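Local coordinates for helicase-like protein (Bacteroides thetaiotaomicron, PDB 2FG1), which is of unknown function but probably removes ADP-ribose hydrolytically from ADP-ribosylated thymidine in DNA, at residues E5-K10 against A15-G20; V23-C28 against K108-F113; E144-I147 against A152-V155. All blocks are in the same frame, centred on the assembly; numbering follows the deposited sequence.

Contact 1 of 3, residues E5-K10 against A15-G20; sequences EILYIK and APIGSG
Ile17 meets Leu7 and Ile9 with the ends of its two branches, and these three residues make up the whole contact. About half of the buried surface belongs to Ile17, which stands on an irregular segment and reaches toward the outer strand of the sheet. Its CG1 lies between the backbone N and the carbonyl carbon (chi1 67°), a torsion that sends CD1 toward Leu7 while CG2 faces Ile9. Ile17 CG2 touches Ile9 CD1 at 3.6 Å, and Ile17 CD1 comes within 4.0 Å of the same Ile9 methyl. Two residues back along the strand, on the same face, Leu7 CD2 closes on Ile17 CD1 at 3.8 Å. Leu7 and Ile9 both meet Ile17 tip to tip. A single side chain thus spans two residues of one strand face, yet the backbones stay well apart, with Ile9 CA and Ile17 CA 9.7 Å from each other. The contact lies at the protein surface. Strand 7-10 edges the sheet beside strand 153-157, whose Tyr156 packs against Ile9 and Pro16 and hydrogen-bonds through OH to Ile17 N. Helix 135-147 covers the other face, where Ile6 packs and Tyr8 bonds to Trp135 and Glu139.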
loop_
_atom_site.group_PDB
_atom_site.type_symbol
_atom_site.label_atom_id
_atom_site.label_comp_id
_atom_site.label_asym_id
_atom_site.label_seq_id
_atom_site.Cartn_x
_atom_site.Cartn_y
_atom_site.Cartn_z
ATOM N N GLU A 5 12.571 -2.731 -12.887
ATOM C CA GLU A 5 12.846 -1.376 -12.422
ATOM C C GLU A 5 11.487 -0.777 -12.108
ATOM O O GLU A 5 10.517 -1.067 -12.808
ATOM C CB GLU A 5 13.486 -0.583 -13.554
ATOM C CG GLU A 5 14.279 0.620 -13.128
ATOM C CD GLU A 5 15.032 1.235 -14.299
ATOM O OE1 GLU A 5 16.223 0.944 -14.508
ATOM O OE2 GLU A 5 14.395 2.008 -15.015
ATOM N N ILE A 6 11.391 0.069 -11.086
ATOM C CA ILE A 6 10.126 0.762 -10.824
ATOM C C ILE A 6 9.749 1.612 -12.029
ATOM O O ILE A 6 10.591 2.299 -12.598
ATOM C CB ILE A 6 10.193 1.658 -9.565
ATOM C CG1 ILE A 6 10.464 0.824 -8.323
ATOM C CG2 ILE A 6 8.897 2.480 -9.379
ATOM C CD1 ILE A 6 10.828 1.661 -7.102
ATOM N N LEU A 7 8.488 1.540 -12.420
ATOM C CA LEU A 7 7.943 2.380 -13.472
ATOM C C LEU A 7 7.181 3.539 -12.833
ATOM O O LEU A 7 6.335 3.313 -11.979
ATOM C CB LEU A 7 6.991 1.568 -14.346
ATOM C CG LEU A 7 6.198 2.341 -15.397
ATOM C CD1 LEU A 7 7.125 2.890 -16.474
ATOM C CD2 LEU A 7 5.101 1.479 -15.989
ATOM N N TYR A 8 7.491 4.768 -13.254
ATOM C CA TYR A 8 6.751 5.953 -12.809
ATOM C C TYR A 8 5.978 6.515 -13.978
ATOM O O TYR A 8 6.558 6.778 -15.034
ATOM C CB TYR A 8 7.697 7.037 -12.285
ATOM C CG TYR A 8 8.467 6.642 -11.059
ATOM C CD1 TYR A 8 7.948 6.872 -9.785
ATOM C CD2 TYR A 8 9.736 6.064 -11.172
ATOM C CE1 TYR A 8 8.661 6.521 -8.653
ATOM C CE2 TYR A 8 10.465 5.707 -10.037
ATOM C CZ TYR A 8 9.919 5.947 -8.793
ATOM O OH TYR A 8 10.602 5.601 -7.654
ATOM N N ILE A 9 4.673 6.710 -13.786
ATOM C CA ILE A 9 3.824 7.278 -14.820
ATOM C C ILE A 9 2.851 8.267 -14.202
ATOM O O ILE A 9 2.652 8.269 -12.990
ATOM C CB ILE A 9 3.016 6.191 -15.600
ATOM C CG1 ILE A 9 2.103 5.389 -14.657
ATOM C CG2 ILE A 9 3.940 5.277 -16.432
ATOM C CD1 ILE A 9 1.149 4.458 -15.401
ATOM N N LYS A 10 2.248 9.088 -15.055
ATOM C CA LYS A 10 1.119 9.918 -14.659
ATOM C C LYS A 10 -0.111 9.039 -14.520
ATOM O O LYS A 10 -0.332 8.132 -15.333
ATOM C CB LYS A 10 0.803 10.961 -15.740
ATOM C CG LYS A 10 1.938 11.895 -16.093
ATOM C CD LYS A 10 1.532 12.910 -17.173
ATOM C CE LYS A 10 1.084 12.293 -18.510
ATOM N NZ LYS A 10 2.096 11.392 -19.108
ATOM N N ALA A 15 -6.800 3.174 -11.213
ATOM C CA ALA A 15 -7.029 2.791 -12.602
ATOM C C ALA A 15 -5.728 2.199 -13.159
ATOM O O ALA A 15 -5.078 2.802 -14.019
ATOM C CB ALA A 15 -7.477 3.992 -13.425
ATOM N N PRO A 16 -5.311 1.035 -12.635
ATOM C CA PRO A 16 -3.963 0.538 -12.949
ATOM C C PRO A 16 -3.800 0.041 -14.381
ATOM O O PRO A 16 -4.742 -0.508 -14.972
ATOM C CB PRO A 16 -3.782 -0.610 -11.962
ATOM C CG PRO A 16 -5.186 -1.109 -11.716
ATOM C CD PRO A 16 -6.025 0.134 -11.705
ATOM N N ILE A 17 -2.609 0.249 -14.932
ATOM C CA ILE A 17 -2.309 -0.092 -16.321
ATOM C C ILE A 17 -2.013 -1.570 -16.521
ATOM O O ILE A 17 -1.812 -2.316 -15.566
ATOM C CB ILE A 17 -1.094 0.719 -16.855
ATOM C CG1 ILE A 17 0.195 0.305 -16.133
ATOM C CG2 ILE A 17 -1.380 2.224 -16.764
ATOM C CD1 ILE A 17 1.493 0.736 -16.822
ATOM N N GLY A 18 -1.964 -1.970 -17.785
ATOM C CA GLY A 18 -1.397 -3.256 -18.163
ATOM C C GLY A 18 -2.369 -4.395 -17.998
ATOM O O GLY A 18 -3.581 -4.196 -17.914
ATOM N N SER A 19 -1.813 -5.597 -17.944
ATOM C CA SER A 19 -2.603 -6.813 -17.985
ATOM C C SER A 19 -2.283 -7.694 -16.787
ATOM O O SER A 19 -1.429 -7.363 -15.957
ATOM C CB SER A 19 -2.309 -7.571 -19.278
ATOM O OG SER A 19 -0.938 -7.921 -19.335
ATOM N N GLY A 20 -2.992 -8.817 -16.703
ATOM C CA GLY A 20 -2.746 -9.804 -15.661
ATOM C C GLY A 20 -3.355 -9.438 -14.320
ATOM O O GLY A 20 -4.154 -8.493 -14.214
#

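Contact 2 of 3, residues V23-C28 against K108-F113; sequences VITHIC and KEVALF
Val23 and Thr25 lie on one face of strand 22-29 and meet Phe113 and Val110 of helix 100-117, so that the contact has an aliphatic-aromatic half and a methyl-methyl half. In the aromatic half, Val23 CG2 sits at the edge of the Phe113 ring, near its plane, 3.8 Å from CE2 and 3.9 Å from CD2. The ring reaches this place because its CG is anti to the backbone N (chi1 -178°), which carries it from the helix toward the strand. Two more rings adjoin it: Phe70 stacks with it and Tyr78 meets it edge-to-face. In the methyl-methyl half, Thr25 CG2 lies 3.9 Å from Val110 CG1. Here the two backbones come nearest, Thr25 CA lying 8.2 Å from Val110 CA. Val121 packs against both residues, and Met82 also touches Val110. The backbone bonds of the contacting residues stay within the helix or run along the sheet: Phe113 N donates to Glu109 O at 3.0 Å, while Val23 and Thr25 pair with strand 120-123. Helix and strand are therefore joined here by apolar contact alone, consistent with the hydrophobic interface between the sheet and one helical layer of the alpha/beta/alpha macro domain.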
loop_
_atom_site.group_PDB
_atom_site.type_symbol
_atom_site.label_atom_id
_atom_site.label_comp_id
_atom_site.label_asym_id
_atom_site.label_seq_id
_atom_site.Cartn_x
_atom_site.Cartn_y
_atom_site.Cartn_z
ATOM N N VAL A 23 -2.268 -5.902 -7.949
ATOM C CA VAL A 23 -2.477 -5.573 -6.535
ATOM C C VAL A 23 -2.178 -4.093 -6.346
ATOM O O VAL A 23 -1.049 -3.636 -6.618
ATOM C CB VAL A 23 -1.576 -6.416 -5.604
ATOM C CG1 VAL A 23 -1.821 -6.057 -4.144
ATOM C CG2 VAL A 23 -1.827 -7.912 -5.813
ATOM N N ILE A 24 -3.180 -3.342 -5.898
ATOM C CA ILE A 24 -2.996 -1.930 -5.560
ATOM C C ILE A 24 -2.616 -1.861 -4.086
ATOM O O ILE A 24 -3.392 -2.301 -3.223
ATOM C CB ILE A 24 -4.295 -1.138 -5.790
ATOM C CG1 ILE A 24 -4.675 -1.144 -7.269
ATOM C CG2 ILE A 24 -4.160 0.313 -5.282
ATOM C CD1 ILE A 24 -6.134 -0.783 -7.520
ATOM N N THR A 25 -1.441 -1.320 -3.782
ATOM C CA THR A 25 -0.935 -1.275 -2.410
ATOM C C THR A 25 -0.974 0.144 -1.882
ATOM O O THR A 25 -0.548 1.068 -2.571
ATOM C CB THR A 25 0.526 -1.757 -2.318
ATOM O OG1 THR A 25 1.355 -0.934 -3.152
ATOM C CG2 THR A 25 0.669 -3.193 -2.765
ATOM N N HIS A 26 -1.436 0.327 -0.646
ATOM C CA HIS A 26 -1.404 1.655 -0.036
ATOM C C HIS A 26 -1.242 1.523 1.477
ATOM O O HIS A 26 -1.471 0.460 2.046
ATOM C CB HIS A 26 -2.657 2.445 -0.428
ATOM C CG HIS A 26 -3.893 1.936 0.223
ATOM N ND1 HIS A 26 -4.620 2.699 1.106
ATOM C CD2 HIS A 26 -4.486 0.719 0.184
ATOM C CE1 HIS A 26 -5.630 1.980 1.569
ATOM N NE2 HIS A 26 -5.566 0.773 1.032
ATOM N N ILE A 27 -0.818 2.611 2.109
ATOM C CA ILE A 27 -0.496 2.614 3.533
ATOM C C ILE A 27 -1.665 3.130 4.356
ATOM O O ILE A 27 -2.136 4.271 4.171
ATOM C CB ILE A 27 0.764 3.453 3.832
ATOM C CG1 ILE A 27 1.997 2.833 3.157
ATOM C CG2 ILE A 27 0.991 3.543 5.343
ATOM C CD1 ILE A 27 3.252 3.715 3.213
ATOM N N CYS A 28 -2.108 2.271 5.272
ATOM C CA CYS A 28 -3.147 2.580 6.231
ATOM C C CYS A 28 -2.547 2.850 7.598
ATOM O O CYS A 28 -1.425 2.431 7.918
ATOM C CB CYS A 28 -4.112 1.393 6.333
ATOM S SG CYS A 28 -5.005 1.030 4.838
ATOM N N LYS A 108 6.928 -7.371 2.549
ATOM C CA LYS A 108 7.317 -8.787 2.541
ATOM C C LYS A 108 6.080 -9.674 2.313
ATOM O O LYS A 108 6.139 -10.666 1.573
ATOM C CB LYS A 108 7.996 -9.177 3.856
ATOM C CG LYS A 108 9.474 -8.792 3.973
ATOM C CD LYS A 108 10.105 -9.402 5.226
ATOM C CE LYS A 108 11.618 -9.266 5.257
ATOM N NZ LYS A 108 12.090 -7.871 5.146
ATOM N N GLU A 109 4.970 -9.319 2.954
ATOM C CA GLU A 109 3.740 -10.099 2.781
ATOM C C GLU A 109 3.149 -9.889 1.381
ATOM O O GLU A 109 2.672 -10.847 0.746
ATOM C CB GLU A 109 2.721 -9.801 3.890
ATOM C CG GLU A 109 1.526 -10.764 3.874
ATOM C CD GLU A 109 0.570 -10.575 5.029
ATOM O OE1 GLU A 109 0.943 -9.943 6.037
ATOM O OE2 GLU A 109 -0.570 -11.086 4.941
ATOM N N VAL A 110 3.200 -8.654 0.881
ATOM C CA VAL A 110 2.778 -8.378 -0.485
ATOM C C VAL A 110 3.632 -9.166 -1.487
ATOM O O VAL A 110 3.109 -9.669 -2.486
ATOM C CB VAL A 110 2.815 -6.869 -0.788
ATOM C CG1 VAL A 110 2.585 -6.593 -2.272
ATOM C CG2 VAL A 110 1.762 -6.148 0.074
ATOM N N ALA A 111 4.936 -9.288 -1.230
ATOM C CA ALA A 111 5.792 -10.058 -2.133
ATOM C C ALA A 111 5.306 -11.509 -2.257
ATOM O O ALA A 111 5.204 -12.039 -3.362
ATOM C CB ALA A 111 7.239 -10.007 -1.683
ATOM N N LEU A 112 5.008 -12.146 -1.129
ATOM C CA LEU A 112 4.526 -13.531 -1.162
ATOM C C LEU A 112 3.196 -13.640 -1.895
ATOM O O LEU A 112 3.002 -14.540 -2.710
ATOM C CB LEU A 112 4.393 -14.087 0.251
ATOM C CG LEU A 112 5.686 -14.179 1.056
ATOM C CD1 LEU A 112 5.376 -14.505 2.500
ATOM C CD2 LEU A 112 6.606 -15.204 0.478
ATOM N N PHE A 113 2.289 -12.715 -1.611
ATOM C CA PHE A 113 0.967 -12.736 -2.233
ATOM C C PHE A 113 1.064 -12.547 -3.754
ATOM O O PHE A 113 0.429 -13.282 -4.529
ATOM C CB PHE A 113 0.086 -11.651 -1.597
ATOM C CG PHE A 113 -1.329 -11.611 -2.124
ATOM C CD1 PHE A 113 -2.353 -12.251 -1.439
ATOM C CD2 PHE A 113 -1.640 -10.906 -3.280
ATOM C CE1 PHE A 113 -3.672 -12.200 -1.913
ATOM C CE2 PHE A 113 -2.953 -10.860 -3.772
ATOM C CZ PHE A 113 -3.965 -11.506 -3.083
#

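Contact 3 of 3, residues E144-I147 against A152-V155; sequences EELI and AVTV
Val153 sets CG1 anti to its backbone N (chi1 178°), which leaves CG2 anti to the carbonyl carbon, and that one methyl receives both Leu146 and Ile147. A bend in Ile147 (chi2 -65°) brings CD1 nearer the strand, although its CB leaves the backbone pointing neither at the strand nor from it. These residues belong to the beta-alpha-beta unit formed by strand 120-123, helix 135-147 and strand 153-157, in the sheet of the macro domain. The helix ends with a wider pi-type turn over 144-147, and the chain comes back after a short connection, with Ile147 CA only 6.2 Å from Ala152 CA. Leu146 crosses Val153 at about a right angle and packs by both root and tip, CB and CD1 each touching Val153 CG2, the latter at 3.8 Å. On its other contacts Leu146 touches Val121, Leu107 and Ala111, and so joins strand 153-157 to its neighbour 120-123 and to helix 100-117. Ile147 also packs on Ile6 and Met4. The three touching residues are buried. Glu144 and Glu145 of the same turn both form salt bridges with Arg104. At the centre, Ile147 CD1 approaches Val153 CG2 at 3.8 Å, and the CB of Leu146 comes slightly closer, 3.7 Å from the same methyl.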
loop_
_atom_site.group_PDB
_atom_site.type_symbol
_atom_site.label_atom_id
_atom_site.label_comp_id
_atom_site.label_asym_id
_atom_site.label_seq_id
_atom_site.Cartn_x
_atom_site.Cartn_y
_atom_site.Cartn_z
ATOM N N GLU A 144 13.968 -3.302 -2.980
ATOM C CA GLU A 144 14.457 -4.503 -2.330
ATOM C C GLU A 144 13.378 -5.571 -2.193
ATOM O O GLU A 144 13.641 -6.751 -2.445
ATOM C CB GLU A 144 15.016 -4.149 -0.963
ATOM C CG GLU A 144 16.260 -3.301 -1.049
ATOM C CD GLU A 144 16.674 -2.754 0.292
ATOM O OE1 GLU A 144 16.109 -3.164 1.323
ATOM O OE2 GLU A 144 17.586 -1.906 0.311
ATOM N N GLU A 145 12.184 -5.174 -1.772
ATOM C CA GLU A 145 11.159 -6.162 -1.435
ATOM C C GLU A 145 10.361 -6.663 -2.625
ATOM O O GLU A 145 9.782 -7.742 -2.535
ATOM C CB GLU A 145 10.215 -5.636 -0.344
ATOM C CG GLU A 145 10.882 -5.399 1.009
ATOM C CD GLU A 145 11.467 -6.656 1.649
ATOM O OE1 GLU A 145 11.184 -7.783 1.176
ATOM O OE2 GLU A 145 12.216 -6.529 2.633
ATOM N N LEU A 146 10.302 -5.898 -3.714
ATOM C CA LEU A 146 9.472 -6.271 -4.871
ATOM C C LEU A 146 10.266 -6.397 -6.163
ATOM O O LEU A 146 10.294 -7.462 -6.785
ATOM C CB LEU A 146 8.292 -5.297 -5.049
ATOM C CG LEU A 146 7.315 -5.221 -3.871
ATOM C CD1 LEU A 146 6.302 -4.113 -4.086
ATOM C CD2 LEU A 146 6.609 -6.565 -3.610
ATOM N N ILE A 147 10.921 -5.313 -6.565
ATOM C CA ILE A 147 11.586 -5.269 -7.868
ATOM C C ILE A 147 12.621 -6.379 -8.048
ATOM O O ILE A 147 12.710 -6.990 -9.115
ATOM C CB ILE A 147 12.238 -3.883 -8.089
ATOM C CG1 ILE A 147 11.165 -2.809 -8.278
ATOM C CG2 ILE A 147 13.227 -3.890 -9.259
ATOM C CD1 ILE A 147 10.317 -2.961 -9.540
ATOM N N ALA A 152 6.776 -6.634 -11.010
ATOM C CA ALA A 152 6.649 -5.312 -11.616
ATOM C C ALA A 152 5.975 -4.362 -10.628
ATOM O O ALA A 152 5.051 -4.748 -9.916
ATOM C CB ALA A 152 5.863 -5.392 -12.921
ATOM N N VAL A 153 6.461 -3.121 -10.579
ATOM C CA VAL A 153 5.887 -2.077 -9.728
ATOM C C VAL A 153 5.688 -0.825 -10.550
ATOM O O VAL A 153 6.630 -0.366 -11.189
ATOM C CB VAL A 153 6.809 -1.733 -8.530
ATOM C CG1 VAL A 153 6.211 -0.610 -7.690
ATOM C CG2 VAL A 153 7.064 -2.961 -7.659
ATOM N N THR A 154 4.469 -0.290 -10.517
ATOM C CA THR A 154 4.136 0.981 -11.151
ATOM C C THR A 154 3.695 1.974 -10.088
ATOM O O THR A 154 2.821 1.659 -9.272
ATOM C CB THR A 154 3.023 0.800 -12.211
ATOM O OG1 THR A 154 3.443 -0.202 -13.151
ATOM C CG2 THR A 154 2.767 2.091 -12.987
ATOM N N VAL A 155 4.333 3.145 -10.098
ATOM C CA VAL A 155 4.008 4.248 -9.191
ATOM C C VAL A 155 3.308 5.311 -10.025
ATOM O O VAL A 155 3.797 5.692 -11.096
ATOM C CB VAL A 155 5.277 4.827 -8.503
ATOM C CG1 VAL A 155 4.932 6.048 -7.655
ATOM C CG2 VAL A 155 5.952 3.768 -7.624
#

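Overall arrangement
All three contacts reach the same mixed sheet. Contacts 1 and 3 lie on neighbouring strands, their centres 10 Å apart: Leu7 O lies 2.8 Å from Val155 N and Leu7 N lies 2.9 Å from Val153 O, probable hydrogen bonds between parallel strands. Contacts 2 and 3 are also 10 Å apart between centres and are joined by their helices, where Lys108 NZ forms a salt bridge with Glu145 OE2 at 2.9 Å and Ala111 CB packs 3.5 Å from Glu145 O. Contacts 1 and 2 are more loosely linked, their centres 15 Å apart, through Pro16 against Ile24. Contact 2 lies nearest the chain's centre, and contact 1 at the sheet's edge.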